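Long-range contacts in alginate lyase, family PL7 (Zobellia galactanivorans, PDB 3ZPY), which is the catalytic domain of an enzyme that probably depolymerises alginate by beta-elimination, as family PL7 polysaccharide lyases do: residues Q143-E148 with K156-G161; V118-Q123 with G220-S225; G169-S174 with S201-K206; Q104-P109 with S177-Y182; S72-V77 with Q224-A229. One frame throughout, in Å; residues are numbered along the deposited sequence.

Contact 1. Residues Q143-E148 with K156-G161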
# COMPACT_ATOMS: atom_id res chain seq x y z
N GLN A 143 -0.59 -3.02 -7.79
CA GLN A 143 0.63 -2.30 -8.12
C GLN A 143 0.51 -1.71 -9.51
O GLN A 143 -0.23 -2.17 -10.32
CB GLN A 143 1.86 -3.23 -8.14
CG GLN A 143 1.99 -3.96 -6.78
CD GLN A 143 2.77 -5.17 -6.81
OE1 GLN A 143 3.61 -5.42 -5.93
NE2 GLN A 143 2.44 -6.02 -7.79
N PHE A 144 1.27 -0.63 -9.75
CA PHE A 144 1.62 -0.22 -11.10
C PHE A 144 3.12 -0.49 -11.36
O PHE A 144 3.93 -0.18 -10.49
CB PHE A 144 1.31 1.26 -11.37
CG PHE A 144 -0.13 1.60 -11.53
CD1 PHE A 144 -1.13 0.69 -11.93
CD2 PHE A 144 -0.47 2.94 -11.38
CE1 PHE A 144 -2.45 1.12 -12.04
CE2 PHE A 144 -1.77 3.39 -11.53
CZ PHE A 144 -2.76 2.45 -11.88
N ILE A 145 3.39 -1.01 -12.55
CA ILE A 145 4.72 -1.33 -12.97
C ILE A 145 4.98 -0.62 -14.31
O ILE A 145 4.13 -0.62 -15.22
CB ILE A 145 4.94 -2.85 -13.08
CG1 ILE A 145 6.42 -3.14 -13.47
CG2 ILE A 145 3.95 -3.53 -14.07
CD1 ILE A 145 6.80 -4.55 -13.14
N GLY A 146 6.18 -0.06 -14.43
CA GLY A 146 6.58 0.69 -15.62
C GLY A 146 8.06 0.92 -15.69
O GLY A 146 8.83 0.05 -15.30
N GLU A 147 8.48 2.04 -16.25
CA GLU A 147 9.90 2.28 -16.42
C GLU A 147 10.52 2.88 -15.16
O GLU A 147 9.80 3.47 -14.31
CB GLU A 147 10.10 3.32 -17.53
CG GLU A 147 9.60 2.90 -18.88
CD GLU A 147 9.27 4.16 -19.64
OE1 GLU A 147 10.26 4.82 -20.08
OE2 GLU A 147 8.07 4.53 -19.74
N GLU A 148 11.84 2.74 -15.04
CA GLU A 148 12.53 3.31 -13.88
C GLU A 148 12.28 4.84 -13.90
O GLU A 148 12.35 5.50 -14.93
CB GLU A 148 14.01 3.05 -13.92
CG GLU A 148 14.71 3.47 -15.24
CD GLU A 148 14.61 2.43 -16.37
OE1 GLU A 148 13.73 1.52 -16.32
OE2 GLU A 148 15.43 2.56 -17.34
N LYS A 156 1.44 -0.71 -16.41
CA LYS A 156 0.52 -1.87 -16.24
C LYS A 156 0.08 -2.01 -14.80
O LYS A 156 0.86 -1.75 -13.85
CB LYS A 156 1.18 -3.16 -16.70
CG LYS A 156 1.43 -3.16 -18.21
CD LYS A 156 2.09 -4.49 -18.58
CE LYS A 156 2.31 -4.54 -20.08
NZ LYS A 156 2.71 -5.91 -20.49
N LEU A 157 -1.19 -2.40 -14.60
CA LEU A 157 -1.63 -2.88 -13.35
C LEU A 157 -0.96 -4.26 -13.14
O LEU A 157 -1.06 -5.16 -14.00
CB LEU A 157 -3.15 -3.00 -13.35
CG LEU A 157 -3.79 -3.55 -12.12
CD1 LEU A 157 -3.71 -2.66 -10.88
CD2 LEU A 157 -5.22 -3.99 -12.41
N LYS A 158 -0.42 -4.49 -11.94
CA LYS A 158 0.21 -5.82 -11.64
C LYS A 158 -0.37 -6.29 -10.32
O LYS A 158 -0.31 -5.55 -9.34
CB LYS A 158 1.72 -5.72 -11.61
CG LYS A 158 2.37 -7.03 -11.35
CD LYS A 158 3.87 -6.93 -11.65
CE LYS A 158 4.52 -8.32 -11.47
NZ LYS A 158 5.99 -8.23 -11.86
N ILE A 159 -0.89 -7.54 -10.33
CA ILE A 159 -1.48 -8.12 -9.13
C ILE A 159 -0.53 -9.17 -8.60
O ILE A 159 -0.31 -10.19 -9.28
CB ILE A 159 -2.82 -8.72 -9.46
CG1 ILE A 159 -3.79 -7.61 -10.10
CG2 ILE A 159 -3.44 -9.30 -8.18
CD1 ILE A 159 -4.04 -6.45 -9.22
N SER A 160 0.01 -8.89 -7.42
CA SER A 160 1.02 -9.81 -6.82
C SER A 160 0.50 -10.20 -5.42
O SER A 160 -0.65 -10.00 -5.12
CB SER A 160 2.37 -9.09 -6.78
OG SER A 160 2.88 -8.86 -8.08
N GLY A 161 1.37 -10.76 -4.57
CA GLY A 161 0.93 -11.38 -3.35
C GLY A 161 0.50 -12.81 -3.53
O GLY A 161 0.49 -13.30 -4.67

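Contact 2. Residues V118-Q123 with G220-S225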
# COMPACT_ATOMS: atom_id res chain seq x y z
N VAL A 118 8.35 0.11 -9.93
CA VAL A 118 7.10 -0.48 -9.51
C VAL A 118 6.77 -0.04 -8.07
O VAL A 118 7.68 -0.04 -7.20
CB VAL A 118 7.12 -2.05 -9.69
CG1 VAL A 118 8.37 -2.72 -9.07
CG2 VAL A 118 5.86 -2.74 -9.21
N LEU A 119 5.49 0.10 -7.75
CA LEU A 119 5.13 0.25 -6.38
C LEU A 119 3.72 -0.29 -6.16
O LEU A 119 2.96 -0.50 -7.13
CB LEU A 119 5.23 1.70 -5.96
CG LEU A 119 4.26 2.73 -6.67
CD1 LEU A 119 2.83 2.73 -6.13
CD2 LEU A 119 4.82 4.16 -6.48
N CYS A 120 3.37 -0.50 -4.87
CA CYS A 120 2.09 -1.04 -4.45
C CYS A 120 1.30 0.04 -3.72
O CYS A 120 1.80 0.66 -2.80
CB CYS A 120 2.40 -2.21 -3.49
SG CYS A 120 0.91 -2.82 -2.65
N PHE A 121 0.10 0.26 -4.19
CA PHE A 121 -0.75 1.36 -3.66
C PHE A 121 -2.00 0.78 -2.91
O PHE A 121 -2.89 1.57 -2.54
CB PHE A 121 -1.10 2.37 -4.74
CG PHE A 121 -1.82 1.79 -5.95
CD1 PHE A 121 -3.19 1.63 -5.99
CD2 PHE A 121 -1.12 1.51 -7.15
CE1 PHE A 121 -3.84 1.15 -7.11
CE2 PHE A 121 -1.74 0.99 -8.24
CZ PHE A 121 -3.14 0.80 -8.24
N GLY A 122 -2.14 -0.56 -2.76
CA GLY A 122 -3.14 -1.07 -1.83
C GLY A 122 -2.86 -2.55 -1.66
O GLY A 122 -2.31 -3.19 -2.57
N GLN A 123 -3.23 -3.07 -0.50
CA GLN A 123 -2.95 -4.45 -0.14
C GLN A 123 -4.01 -5.06 0.75
O GLN A 123 -4.66 -4.32 1.49
CB GLN A 123 -1.66 -4.64 0.66
CG GLN A 123 -0.35 -4.05 0.17
CD GLN A 123 0.62 -4.07 1.37
OE1 GLN A 123 1.14 -3.02 1.76
NE2 GLN A 123 0.78 -5.19 1.99
N GLY A 220 -1.52 3.04 0.61
CA GLY A 220 -0.44 4.04 0.73
C GLY A 220 0.54 3.81 -0.44
O GLY A 220 0.15 3.53 -1.62
N ASN A 221 1.83 3.82 -0.04
CA ASN A 221 2.93 3.64 -1.00
C ASN A 221 3.97 2.68 -0.42
O ASN A 221 4.80 3.07 0.39
CB ASN A 221 3.58 5.00 -1.30
CG ASN A 221 4.58 4.95 -2.38
OD1 ASN A 221 4.90 3.85 -2.90
ND2 ASN A 221 5.13 6.11 -2.71
N TYR A 222 3.91 1.46 -0.94
CA TYR A 222 4.88 0.38 -0.57
C TYR A 222 5.69 0.20 -1.79
O TYR A 222 5.25 -0.38 -2.77
CB TYR A 222 4.04 -0.87 -0.17
CG TYR A 222 4.82 -2.09 0.30
CD1 TYR A 222 6.10 -2.01 0.82
CD2 TYR A 222 4.14 -3.31 0.29
CE1 TYR A 222 6.75 -3.16 1.24
CE2 TYR A 222 4.75 -4.42 0.69
CZ TYR A 222 6.05 -4.35 1.21
OH TYR A 222 6.77 -5.50 1.73
N LEU A 223 6.97 0.61 -1.76
CA LEU A 223 7.81 0.40 -2.99
C LEU A 223 8.05 -1.04 -3.18
O LEU A 223 7.99 -1.84 -2.21
CB LEU A 223 9.15 1.16 -2.90
CG LEU A 223 9.06 2.67 -2.71
CD1 LEU A 223 10.45 3.30 -2.85
CD2 LEU A 223 8.06 3.32 -3.65
N GLN A 224 8.32 -1.42 -4.42
CA GLN A 224 8.63 -2.79 -4.83
C GLN A 224 9.93 -2.92 -5.60
O GLN A 224 10.35 -1.94 -6.19
CB GLN A 224 7.45 -3.52 -5.50
CG GLN A 224 6.27 -3.69 -4.60
CD GLN A 224 6.50 -4.87 -3.62
OE1 GLN A 224 6.73 -5.97 -4.08
NE2 GLN A 224 6.52 -4.62 -2.32
N SER A 225 10.54 -4.10 -5.55
CA SER A 225 11.76 -4.35 -6.32
C SER A 225 12.92 -3.43 -6.03
O SER A 225 13.77 -3.14 -6.92
CB SER A 225 11.42 -4.40 -7.87
OG SER A 225 10.48 -5.36 -8.18
O HOH W 1 10.79 -0.04 -8.33

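Contact 3. Residues G169-S174 with S201-K206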
# COMPACT_ATOMS: atom_id res chain seq x y z
N GLY A 169 1.22 -17.53 -10.70
CA GLY A 169 2.13 -16.43 -11.10
C GLY A 169 1.49 -15.06 -11.08
O GLY A 169 0.26 -14.97 -11.23
N SER A 170 2.28 -14.00 -10.86
CA SER A 170 1.69 -12.64 -10.86
C SER A 170 0.98 -12.37 -12.20
O SER A 170 1.34 -12.94 -13.25
CB SER A 170 2.84 -11.66 -10.62
OG SER A 170 3.77 -11.74 -11.71
N GLN A 171 0.02 -11.46 -12.19
CA GLN A 171 -0.79 -11.18 -13.41
C GLN A 171 -0.68 -9.68 -13.68
O GLN A 171 -0.64 -8.83 -12.77
CB GLN A 171 -2.25 -11.54 -13.22
CG GLN A 171 -2.41 -13.04 -13.07
CD GLN A 171 -3.84 -13.50 -12.92
OE1 GLN A 171 -4.73 -12.85 -13.44
NE2 GLN A 171 -4.06 -14.60 -12.27
N THR A 172 -0.58 -9.34 -14.96
CA THR A 172 -0.49 -7.95 -15.38
C THR A 172 -1.59 -7.62 -16.41
O THR A 172 -2.05 -8.47 -17.15
CB THR A 172 0.88 -7.57 -16.00
OG1 THR A 172 1.11 -8.39 -17.17
CG2 THR A 172 2.02 -7.75 -14.97
N PHE A 173 -1.91 -6.34 -16.44
CA PHE A 173 -3.01 -5.82 -17.26
C PHE A 173 -2.60 -4.50 -17.87
O PHE A 173 -2.23 -3.55 -17.14
CB PHE A 173 -4.30 -5.68 -16.42
CG PHE A 173 -4.67 -6.94 -15.73
CD1 PHE A 173 -5.50 -7.85 -16.39
CD2 PHE A 173 -4.22 -7.28 -14.40
CE1 PHE A 173 -5.78 -9.11 -15.83
CE2 PHE A 173 -4.48 -8.53 -13.87
CZ PHE A 173 -5.36 -9.42 -14.53
N SER A 174 -2.70 -4.42 -19.22
CA SER A 174 -2.43 -3.12 -19.90
C SER A 174 -3.49 -2.04 -19.77
O SER A 174 -4.64 -2.33 -19.42
CB SER A 174 -2.12 -3.41 -21.36
OG SER A 174 -1.10 -4.41 -21.39
N SER A 201 -14.77 -4.97 -12.76
CA SER A 201 -13.91 -6.03 -12.15
C SER A 201 -12.74 -6.32 -13.08
O SER A 201 -12.92 -6.84 -14.19
CB SER A 201 -14.70 -7.28 -11.90
OG SER A 201 -13.84 -8.30 -11.45
N VAL A 202 -11.55 -6.01 -12.56
CA VAL A 202 -10.35 -6.24 -13.40
C VAL A 202 -9.50 -7.46 -12.99
O VAL A 202 -8.67 -7.95 -13.74
CB VAL A 202 -9.46 -4.98 -13.49
CG1 VAL A 202 -10.27 -3.81 -14.04
CG2 VAL A 202 -8.94 -4.58 -12.13
N PHE A 203 -9.80 -7.96 -11.80
CA PHE A 203 -9.06 -9.17 -11.26
C PHE A 203 -9.97 -9.81 -10.22
O PHE A 203 -10.41 -9.11 -9.31
CB PHE A 203 -7.76 -8.73 -10.57
CG PHE A 203 -7.10 -9.89 -9.92
CD1 PHE A 203 -6.38 -10.79 -10.63
CD2 PHE A 203 -7.31 -10.09 -8.56
CE1 PHE A 203 -5.83 -11.93 -10.01
CE2 PHE A 203 -6.76 -11.19 -7.92
CZ PHE A 203 -6.02 -12.10 -8.64
N ARG A 204 -10.15 -11.11 -10.30
CA ARG A 204 -10.91 -11.80 -9.28
C ARG A 204 -10.38 -13.23 -9.24
O ARG A 204 -10.37 -13.90 -10.30
CB ARG A 204 -12.42 -11.79 -9.66
CG ARG A 204 -13.25 -12.66 -8.75
CD ARG A 204 -14.74 -12.55 -9.06
NE ARG A 204 -15.49 -13.70 -8.55
CZ ARG A 204 -15.99 -13.78 -7.31
NH1 ARG A 204 -15.89 -12.73 -6.48
NH2 ARG A 204 -16.68 -14.86 -6.96
N LYS A 205 -10.06 -13.74 -8.01
CA LYS A 205 -9.46 -15.07 -7.94
C LYS A 205 -9.69 -15.60 -6.55
O LYS A 205 -9.54 -14.89 -5.56
CB LYS A 205 -7.95 -15.00 -8.26
CG LYS A 205 -7.33 -16.40 -8.42
CD LYS A 205 -5.93 -16.24 -9.05
CE LYS A 205 -5.21 -17.60 -9.26
NZ LYS A 205 -6.00 -18.38 -10.23
N LYS A 206 -10.01 -16.90 -6.49
CA LYS A 206 -10.19 -17.60 -5.21
C LYS A 206 -8.84 -17.87 -4.52
O LYS A 206 -7.90 -18.34 -5.18
CB LYS A 206 -11.24 -18.67 -5.32
CG LYS A 206 -11.72 -19.26 -4.00
CD LYS A 206 -12.53 -20.53 -4.21
CE LYS A 206 -13.40 -20.84 -3.01
NZ LYS A 206 -14.20 -19.66 -2.58
O HOH W 2 -6.47 -16.35 -12.57

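Contact 4. Residues Q104-P109 with S177-Y182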
# COMPACT_ATOMS: atom_id res chain seq x y z
N GLN A 104 -4.21 8.16 -7.43
CA GLN A 104 -3.30 8.27 -8.57
C GLN A 104 -1.89 7.89 -8.17
O GLN A 104 -1.54 7.93 -6.97
CB GLN A 104 -3.22 9.68 -9.10
CG GLN A 104 -4.56 10.37 -9.48
CD GLN A 104 -4.31 11.59 -10.29
OE1 GLN A 104 -3.12 12.06 -10.37
NE2 GLN A 104 -5.33 12.16 -10.89
N VAL A 105 -1.15 7.44 -9.17
CA VAL A 105 0.29 7.24 -8.97
C VAL A 105 0.90 8.34 -9.85
O VAL A 105 0.61 8.37 -11.07
CB VAL A 105 0.79 5.83 -9.26
CG1 VAL A 105 2.31 5.78 -9.08
CG2 VAL A 105 0.01 4.81 -8.42
N ASN A 106 1.77 9.19 -9.27
CA ASN A 106 2.33 10.26 -9.97
C ASN A 106 3.81 10.05 -10.37
O ASN A 106 4.31 10.81 -11.14
CB ASN A 106 2.23 11.52 -9.11
CG ASN A 106 0.76 11.86 -8.77
OD1 ASN A 106 -0.04 12.11 -9.69
ND2 ASN A 106 0.38 11.69 -7.51
N GLN A 107 4.49 9.03 -9.83
CA GLN A 107 5.90 8.84 -10.09
C GLN A 107 6.24 7.44 -9.62
O GLN A 107 5.80 7.04 -8.54
CB GLN A 107 6.75 9.83 -9.21
CG GLN A 107 8.23 9.77 -9.47
CD GLN A 107 8.74 10.42 -10.76
OE1 GLN A 107 8.16 11.26 -11.34
NE2 GLN A 107 9.91 10.10 -11.09
N LEU A 108 7.03 6.73 -10.44
CA LEU A 108 7.58 5.41 -10.06
C LEU A 108 9.05 5.58 -9.67
O LEU A 108 9.76 6.48 -10.18
CB LEU A 108 7.52 4.42 -11.24
CG LEU A 108 6.09 4.06 -11.61
CD1 LEU A 108 6.13 3.16 -12.83
CD2 LEU A 108 5.28 3.55 -10.45
N PRO A 109 9.54 4.68 -8.78
CA PRO A 109 10.93 4.67 -8.41
C PRO A 109 11.74 3.88 -9.44
O PRO A 109 11.23 3.58 -10.56
CB PRO A 109 10.89 4.03 -7.02
CG PRO A 109 9.81 2.93 -7.23
CD PRO A 109 8.73 3.72 -8.00
N SER A 177 -2.51 4.26 -16.43
CA SER A 177 -1.57 5.41 -16.60
C SER A 177 -1.32 6.11 -15.31
O SER A 177 -2.12 6.11 -14.39
CB SER A 177 -1.80 6.36 -17.77
OG SER A 177 -3.01 6.93 -17.56
N LEU A 178 -0.15 6.79 -15.30
CA LEU A 178 0.20 7.71 -14.24
C LEU A 178 -0.67 8.99 -14.34
O LEU A 178 -1.14 9.33 -15.40
CB LEU A 178 1.67 8.09 -14.29
CG LEU A 178 2.59 6.88 -14.11
CD1 LEU A 178 4.07 7.28 -14.05
CD2 LEU A 178 2.29 6.01 -12.88
N ASP A 179 -0.76 9.74 -13.23
CA ASP A 179 -1.50 10.99 -13.14
C ASP A 179 -2.89 10.82 -13.63
O ASP A 179 -3.47 11.75 -14.13
CB ASP A 179 -0.77 12.02 -14.00
CG ASP A 179 0.67 12.26 -13.54
OD1 ASP A 179 0.95 12.29 -12.34
OD2 ASP A 179 1.59 12.30 -14.44
N THR A 180 -3.58 9.74 -13.25
CA THR A 180 -4.88 9.36 -13.73
C THR A 180 -5.67 8.82 -12.58
O THR A 180 -5.21 7.91 -11.86
CB THR A 180 -4.82 8.33 -14.84
OG1 THR A 180 -4.13 8.89 -15.95
CG2 THR A 180 -6.19 7.90 -15.29
N THR A 181 -6.84 9.36 -12.33
CA THR A 181 -7.66 8.97 -11.14
C THR A 181 -8.33 7.65 -11.43
O THR A 181 -9.01 7.45 -12.46
CB THR A 181 -8.69 10.09 -10.94
OG1 THR A 181 -7.89 11.15 -10.48
CG2 THR A 181 -9.71 9.68 -9.84
N TYR A 182 -8.18 6.76 -10.44
CA TYR A 182 -8.93 5.47 -10.47
C TYR A 182 -9.70 5.40 -9.15
O TYR A 182 -9.12 5.57 -8.06
CB TYR A 182 -7.97 4.28 -10.56
CG TYR A 182 -7.26 4.29 -11.85
CD1 TYR A 182 -7.86 3.81 -13.01
CD2 TYR A 182 -5.93 4.80 -11.92
CE1 TYR A 182 -7.19 3.82 -14.22
CE2 TYR A 182 -5.24 4.88 -13.14
CZ TYR A 182 -5.87 4.34 -14.27
OH TYR A 182 -5.20 4.36 -15.46
O HOH W 3 -4.41 14.11 -12.98
O HOH W 4 -2.59 7.11 -11.81

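Contact 5. Residues S72-V77 with Q224-A229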
# COMPACT_ATOMS: atom_id res chain seq x y z
N SER A 72 17.22 -3.64 4.64
CA SER A 72 17.28 -3.71 3.16
C SER A 72 15.98 -4.06 2.43
O SER A 72 15.95 -3.94 1.18
CB SER A 72 18.31 -4.72 2.72
OG SER A 72 17.92 -5.97 3.24
N GLN A 73 14.93 -4.45 3.18
CA GLN A 73 13.61 -4.82 2.55
C GLN A 73 12.97 -3.62 1.94
O GLN A 73 13.43 -2.50 2.18
CB GLN A 73 12.60 -5.38 3.58
CG GLN A 73 13.23 -6.51 4.36
CD GLN A 73 12.75 -7.86 3.92
OE1 GLN A 73 11.60 -8.23 4.19
NE2 GLN A 73 13.66 -8.67 3.31
N ASN A 74 11.92 -3.86 1.17
CA ASN A 74 11.25 -2.75 0.54
C ASN A 74 10.63 -1.78 1.56
O ASN A 74 9.92 -2.20 2.51
CB ASN A 74 10.16 -3.31 -0.40
CG ASN A 74 10.72 -3.97 -1.65
OD1 ASN A 74 11.62 -3.47 -2.29
ND2 ASN A 74 10.17 -5.12 -1.99
N PRO A 75 10.86 -0.46 1.37
CA PRO A 75 10.32 0.52 2.33
C PRO A 75 8.87 0.95 1.99
O PRO A 75 8.33 0.73 0.88
CB PRO A 75 11.24 1.75 2.13
CG PRO A 75 11.64 1.68 0.62
CD PRO A 75 11.77 0.16 0.35
N ARG A 76 8.23 1.60 2.96
CA ARG A 76 6.84 2.05 2.72
C ARG A 76 6.55 3.28 3.51
O ARG A 76 7.19 3.52 4.55
CB ARG A 76 5.82 0.95 3.14
CG ARG A 76 5.85 0.68 4.67
CD ARG A 76 5.02 -0.54 5.04
NE ARG A 76 5.77 -1.78 4.88
CZ ARG A 76 5.30 -2.92 4.36
NH1 ARG A 76 4.02 -3.02 3.95
NH2 ARG A 76 6.07 -3.99 4.43
N VAL A 77 5.55 4.04 3.05
CA VAL A 77 4.87 5.05 3.84
C VAL A 77 3.39 4.75 3.56
O VAL A 77 2.99 4.76 2.43
CB VAL A 77 5.25 6.44 3.38
CG1 VAL A 77 4.31 7.44 4.04
CG2 VAL A 77 6.72 6.76 3.61
N GLN A 224 8.32 -1.42 -4.42
CA GLN A 224 8.63 -2.79 -4.83
C GLN A 224 9.93 -2.92 -5.60
O GLN A 224 10.35 -1.94 -6.19
CB GLN A 224 7.45 -3.52 -5.50
CG GLN A 224 6.27 -3.69 -4.60
CD GLN A 224 6.50 -4.87 -3.62
OE1 GLN A 224 6.73 -5.97 -4.08
NE2 GLN A 224 6.52 -4.62 -2.32
N SER A 225 10.54 -4.10 -5.55
CA SER A 225 11.76 -4.35 -6.32
C SER A 225 12.92 -3.43 -6.03
O SER A 225 13.77 -3.14 -6.92
CB SER A 225 11.42 -4.40 -7.87
OG SER A 225 10.48 -5.36 -8.18
N VAL A 226 13.00 -2.97 -4.79
CA VAL A 226 14.07 -2.02 -4.33
C VAL A 226 14.80 -2.57 -3.12
O VAL A 226 15.45 -1.84 -2.40
CB VAL A 226 13.61 -0.57 -4.16
CG1 VAL A 226 13.37 -0.01 -5.56
CG2 VAL A 226 12.41 -0.45 -3.17
N LYS A 227 14.72 -3.89 -2.97
CA LYS A 227 15.43 -4.54 -1.87
C LYS A 227 16.91 -4.27 -2.03
O LYS A 227 17.51 -4.53 -3.11
CB LYS A 227 15.14 -6.05 -1.85
CG LYS A 227 13.68 -6.36 -1.52
CD LYS A 227 13.48 -7.81 -1.09
CE LYS A 227 12.03 -8.08 -0.66
NZ LYS A 227 11.79 -9.47 -0.16
N GLY A 228 17.57 -3.79 -0.97
CA GLY A 228 19.04 -3.60 -1.04
C GLY A 228 19.46 -2.44 -1.94
O GLY A 228 20.65 -2.21 -2.14
N ALA A 229 18.47 -1.66 -2.40
CA ALA A 229 18.86 -0.52 -3.27
C ALA A 229 19.50 0.63 -2.50
O ALA A 229 19.16 0.92 -1.34
CB ALA A 229 17.67 -0.03 -4.05
O HOH W 5 10.42 -6.87 -4.48

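Contact 1. Residues Q143-E148 with K156-G161
Gln143 and Lys158 form a hydrogen-bonded antiparallel pair, and the contact is tightest around Lys158 O. That oxygen accepts from Gln143 N at 3.0 Å and again from the side-chain amide, Gln143 NE2, at 3.2 Å; the second donor stands well above the carbonyl plane. Gln143 NE2 gives its other proton to Ser160 OG at 2.9 Å. Lys158 O lies in the plane of the amide, Ser160 OG a little tilted from it. The side chain gets there because CG stands beside the backbone N (chi1 -56°) and the chain then runs extended towards Ser160. With Gln143 OE1 bonded to the NE of Arg141, the rotation of this buried amide is fixed from both ends.

The two strands are the arms of the beta hairpin 138-146/154-160 in one antiparallel sheet of the jelly-roll sandwich. Their axes approach to 4.6 Å at 126°, a strongly twisted pairing. On the face turned to the interior, Phe144 and Leu157 make a non-hydrogen-bonded pair: the ring presents its edge to Leu157 CA, and Phe144 CE1 lies 4.1 Å from Leu157 CD1. Phe121 meets the same ring edge-to-face.

The outer end is looser. Ile145 and Lys156 keep both backbone bonds, with Ile145 N to Lys156 O at 2.9 Å, but their side chains touch only near the root, Ile145 CG2 to Lys156 CB at 3.8 Å. Beyond CB the exposed Lys156 leads away from the partner strand, whereas the aliphatic part of Lys158 crosses Ile145 at a slant, with Lys158 CD 4.1 Å from Ile145 CD1.

Contact 2. Residues V118-Q123 with G220-S225
Tyr222 O receives Cys120 N at 2.8 Å, the shortest polar bond between the two segments, and Tyr222 N returns an almost straight bond (173°) to Cys120 O at 2.9 Å. This hydrogen-bonded antiparallel pair sets the register; a longer bond follows from Gln224 N to Val118 O at 3.2 Å.

On the inner face Leu119 holds CG in the cramped site between backbone N and carbonyl carbon (chi1 63°), which carries Leu119 CD2 to 3.6 Å from Asn221 OD1. That amide oxygen is buried without a polar partner, while Asn221 ND2 is satisfied by the carbonyl of Phe60. Leu119 CB also packs 4.0 Å from Leu223 CD2, and the side chain touches Val105 and Val238 of the facing strands. Cutting Leu119 back to an alanine would probably open a gap beside the Asn221 amide and thin the packing against Val105 and Val238.

On the other face Cys120 CB meets Tyr222 CB at 3.9 Å. Gln224, bent at chi2 (-79°), lays NE2 over the centre of one face of the tyrosine ring, and Arg76 adds a cation-pi contact. Phe121 and Gly122 together oppose Val142 as a classic beta bulge, where the chain turns a corner. Gly220, Tyr222 and Gln224 are the last fixed positions of a Tyr-x-Lys-x-Gly-x-Tyr-x-Gln sequence, a signature of PL7 lyases that in relatives lines the substrate cleft of the jelly roll.

Contact 3. Residues G169-S174 with S201-K206
Strands 171-174 and 201-206, which meet through Phe173 and Val202, run antiparallel at 168°, yet their axes come no closer than 8.9 Å. That gap is too wide for backbone pairing, and side chains span it. The strands are borders of different sheets: 171-177 pairs with 154-160, whereas 200-206 is the last strand of the seven-stranded sheet.

Phe173 lays one ring face under Val202 O, which sits 3.7 Å from Phe173 CZ and is offset toward the rim. Phe203 swings its ring into the gap and offers an edge. Gln171 OE1 stands 3.7 Å from Phe203 CE1 at that edge, the amide plane turned 69° from the ring, and Phe173 CZ comes to 4.3 Å from Phe203 CD1. Val163 and Thr164 of the short helix 162-165 also touch Phe203.

A water bridges the outer end, accepting from Gln171 NE2 at 3.0 Å and from Lys205 NZ at 3.1 Å. Replacing Gln171 by an alanine would probably take one neighbour from the Phe203 edge, leaving Phe173 there, and rob the water of one donor. Ring contacts and a shared water, without a direct polar bond, join the segments, as expected where sheet edges meet through side chains.

Contact 4. Residues Q104-P109 with S177-Y182
Gln104 reaches across Thr180 to Thr181, and its atoms can be followed in turn. CB leaves strand 96-107 and comes 3.8 Å from Thr180 O. CG, pointing away from the carbonyl carbon (chi1 -54°), closes on the same Thr180 O at 3.5 Å. CD lies against the backbone at Thr180 N. There the amide divides: Gln104 OE1 rests 3.4 Å from Asp179 CA and takes its hydrogen bond from the NH2 of Arg239, while Gln104 NE2 donates to Thr181 OG1 at 2.8 Å. That bond is nearly straight (174°) and lies in the amide plane. A water accepts from Gln104 NE2 and donates to Asp179 O, so both ends of the amide are engaged and its orientation is fixed.

Next along the strand, Val105 O receives Asp179 N at 2.9 Å. Val105 CG1 packs 3.8 Å from Leu178 CD2, among buried side chains. A second water sits between Val105 N, Ser177 O and Thr180 O, so Val105 N reaches the loop through water and Val105 O directly.

Segment 177-182 carries the chain from strand 171-177 to strand 182-189, partner of 96-107: a crossing from one sheet to the other, characteristic of the jelly-roll sandwich.

Contact 5. Residues S72-V77 with Q224-A229
A type II beta turn from Val226 to Ala229, closed by Ala229 N to Val226 O at 3.0 Å, docks on the loop 72-75 that leads into strand 76-83. Lys227 and Gly228 hold its central positions, and the positive phi of Gly228 (72°) suits the second of them. Gly228 N donates to Ser72 O at 2.7 Å, in the carbonyl plane and on a lone pair.

Asn74 carries most of the remainder. At a chi1 of -72° its amide swings to the start of the turn, and Asn74 OD1 accepts from Val226 N at 2.9 Å in the plane of its own carbonyl. Lys227 N is also near, but the angle is too poor for a bond. The other end of the amide works through solvent: a water accepts from Asn74 ND2 at 3.1 Å and from Ser225 N.

Lys227 crosses this amide at about a right angle, its CG 3.6 Å from Asn74 OD1, and runs on extended beside Gln73, pointing the same way. The apolar share falls to Pro75 CD, 3.6 Å from Val226 CG2. Thr112 holds the turn from another quarter by bonding to Lys227 O.

Strand 76-83 opens with Arg-Val-Glu-Leu-Arg, a sequence that fits the R-x-E-L-R signature of PL7 lyases; the contact joins the turn to the loop entering this strand, which in relatives lines the substrate cleft of the jelly roll.

How the contacts relate
Contacts 1, 2 and 5 belong to one sheet. Contacts 1 and 2, centres 9 Å apart, meet where Phe144 N reaches Leu119 O at 3.1 Å. Contacts 2 and 5, 10 Å apart, share Gln224 and Ser225 and are joined by Asn221 N to Val77 O at 2.9 Å. Through 171-174 contact 3 extends the sheet of contact 1, by Ile159 N to Gln171 O at 2.8 Å, and through 201-206 it reaches the edge of the second sheet. Contact 4 joins strand 104-107 of that second sheet to the crossing loop and packs on contact 1. The Y-x-K-x-G-x-Y-x-Q sequence ends in contact 2 and R-x-E-L-R starts beside contact 5, consistent with a substrate cleft there.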